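Local coordinates for SIRV coat protein (Sulfolobus islandicus rudivirus 1 variant YNP, PDB 3F2E), which is a rudivirus coat protein whose C-terminal domain folds as a four-helix bundle and probably helps to build the shell of the virion, at residues L37-A42 / N57-Y62. Numbering follows the deposited sequence.
Sequences LKVARA and NGLKAY
Leu59 carries the contact from the side of segment 57-62, reaching across to Lys38 and Val39 on segment 37-42. It leaves its backbone facing the other helix; chi1 of -70° sets CG beside the backbone N, and with chi2 at 170° both CD1 and CD2 reach Lys38. The two branches divide the work: CD1 of Leu59 lies 3.9 Å from CB of Lys38, at the base of the lysine chain, while CD2 of Leu59 lies 3.9 Å from CD of Lys38, two carbons further out. Both branches thus touch aliphatic carbons, and the two side chains cross at about a right angle. Lys38 sets out at the partner helix, but its chain then runs on past the leucine. Its extended middle lays CB and CD against the leucine methyls, and the bend at chi4 (-60°) turns only the ammonium end; NZ is hydrogen-bonded to a citrate, probably from the crystallisation liquor, which also accepts a bond from Arg41 NE. The CD1 branch has a second, looser apolar neighbour, CG2 of Val39, at 4.2 Å. The nearest CA atoms, those of Val39 and Leu59, are 8.1 Å apart. No hydrogen bond joins the segments, and the summed buried area is just 122 Å², evidence of a small, wholly van der Waals contact bridged by side chains. One residue on, Lys60 takes a different course: its extended chain runs to a salt bridge with Asp75 and a hydrogen bond to the Pro85 carbonyl oxygen. The contact joins helices 29-46 and 50-67, consecutive members of the four-helix bundle; Phe35 of the former also packs on Leu59, while Val39 touches Thr82 of helix 71-82.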
loop_
_atom_site.group_PDB
_atom_site.type_symbol
_atom_site.label_atom_id
_atom_site.label_comp_id
_atom_site.label_asym_id
_atom_site.label_seq_id
_atom_site.Cartn_x
_atom_site.Cartn_y
_atom_site.Cartn_z
ATOM N N LEU A 37 3.251 -4.810 1.388
ATOM C CA LEU A 37 4.473 -5.540 1.045
ATOM C C LEU A 37 4.759 -5.476 -0.459
ATOM O O LEU A 37 5.911 -5.297 -0.883
ATOM C CB LEU A 37 4.378 -6.993 1.511
ATOM C CG LEU A 37 5.598 -7.861 1.189
ATOM C CD1 LEU A 37 6.882 -7.213 1.695
ATOM C CD2 LEU A 37 5.429 -9.262 1.763
ATOM N N LYS A 38 3.711 -5.613 -1.264
ATOM C CA LYS A 38 3.877 -5.530 -2.718
ATOM C C LYS A 38 4.318 -4.131 -3.162
ATOM O O LYS A 38 5.160 -3.987 -4.054
ATOM C CB LYS A 38 2.600 -5.972 -3.441
ATOM C CG LYS A 38 2.297 -7.466 -3.301
ATOM C CD LYS A 38 1.121 -7.877 -4.179
ATOM C CE LYS A 38 0.754 -9.332 -3.955
ATOM N NZ LYS A 38 1.894 -10.236 -4.270
ATOM N N VAL A 39 3.757 -3.095 -2.541
ATOM C CA VAL A 39 4.177 -1.729 -2.854
ATOM C C VAL A 39 5.651 -1.522 -2.475
ATOM O O VAL A 39 6.434 -0.969 -3.253
ATOM C CB VAL A 39 3.269 -0.677 -2.167
ATOM C CG1 VAL A 39 3.842 0.729 -2.344
ATOM C CG2 VAL A 39 1.842 -0.761 -2.726
ATOM N N ALA A 40 6.036 -1.988 -1.289
ATOM C CA ALA A 40 7.420 -1.843 -0.832
ATOM C C ALA A 40 8.410 -2.557 -1.758
ATOM O O ALA A 40 9.455 -1.998 -2.108
ATOM C CB ALA A 40 7.566 -2.338 0.610
ATOM N N ARG A 41 8.077 -3.783 -2.155
ATOM C CA ARG A 41 8.930 -4.543 -3.073
ATOM C C ARG A 41 9.074 -3.848 -4.425
ATOM O O ARG A 41 10.165 -3.814 -5.004
ATOM C CB ARG A 41 8.404 -5.965 -3.264
ATOM C CG ARG A 41 8.869 -6.934 -2.197
ATOM C CD ARG A 41 8.956 -8.337 -2.761
ATOM N NE ARG A 41 7.652 -8.785 -3.217
ATOM C CZ ARG A 41 6.821 -9.514 -2.481
ATOM N NH1 ARG A 41 5.646 -9.873 -2.975
ATOM N NH2 ARG A 41 7.170 -9.889 -1.257
ATOM N N ALA A 42 7.968 -3.304 -4.930
ATOM C CA ALA A 42 7.990 -2.564 -6.188
ATOM C C ALA A 42 8.880 -1.326 -6.087
ATOM O O ALA A 42 9.671 -1.044 -6.989
ATOM C CB ALA A 42 6.582 -2.171 -6.602
ATOM N N ASN A 57 -0.839 1.818 -9.248
ATOM C CA ASN A 57 -2.190 1.990 -9.775
ATOM C C ASN A 57 -2.865 0.641 -10.067
ATOM O O ASN A 57 -4.052 0.450 -9.773
ATOM C CB ASN A 57 -2.176 2.868 -11.032
ATOM C CG ASN A 57 -2.079 4.354 -10.713
ATOM O OD1 ASN A 57 -2.444 4.795 -9.621
ATOM N ND2 ASN A 57 -1.593 5.139 -11.676
ATOM N N GLY A 58 -2.108 -0.289 -10.645
ATOM C CA GLY A 58 -2.623 -1.623 -10.941
ATOM C C GLY A 58 -2.997 -2.388 -9.681
ATOM O O GLY A 58 -4.076 -2.986 -9.605
ATOM N N LEU A 59 -2.113 -2.358 -8.686
ATOM C CA LEU A 59 -2.365 -3.048 -7.419
ATOM C C LEU A 59 -3.600 -2.475 -6.724
ATOM O O LEU A 59 -4.412 -3.223 -6.181
ATOM C CB LEU A 59 -1.148 -2.952 -6.490
ATOM C CG LEU A 59 0.103 -3.747 -6.881
ATOM C CD1 LEU A 59 1.280 -3.360 -6.007
ATOM C CD2 LEU A 59 -0.164 -5.254 -6.812
ATOM N N LYS A 60 -3.736 -1.147 -6.731
ATOM C CA LYS A 60 -4.902 -0.505 -6.109
ATOM C C LYS A 60 -6.190 -1.028 -6.736
ATOM O O LYS A 60 -7.095 -1.502 -6.041
ATOM C CB LYS A 60 -4.839 1.017 -6.250
ATOM C CG LYS A 60 -3.854 1.708 -5.301
ATOM C CD LYS A 60 -3.782 3.197 -5.601
ATOM C CE LYS A 60 -2.923 3.946 -4.591
ATOM N NZ LYS A 60 -2.799 5.389 -4.999
ATOM N N ALA A 61 -6.263 -0.949 -8.063
ATOM C CA ALA A 61 -7.444 -1.410 -8.776
ATOM C C ALA A 61 -7.729 -2.892 -8.492
ATOM O O ALA A 61 -8.877 -3.269 -8.250
ATOM C CB ALA A 61 -7.281 -1.164 -10.276
ATOM N N TYR A 62 -6.688 -3.722 -8.514
ATOM C CA TYR A 62 -6.859 -5.149 -8.251
ATOM C C TYR A 62 -7.367 -5.434 -6.835
ATOM O O TYR A 62 -8.271 -6.252 -6.651
ATOM C CB TYR A 62 -5.571 -5.939 -8.511
ATOM C CG TYR A 62 -5.818 -7.432 -8.472
ATOM C CD1 TYR A 62 -5.706 -8.145 -7.277
ATOM C CD2 TYR A 62 -6.190 -8.122 -9.621
ATOM C CE1 TYR A 62 -5.951 -9.512 -7.232
ATOM C CE2 TYR A 62 -6.444 -9.489 -9.587
ATOM C CZ TYR A 62 -6.316 -10.177 -8.391
ATOM O OH TYR A 62 -6.557 -11.536 -8.358
#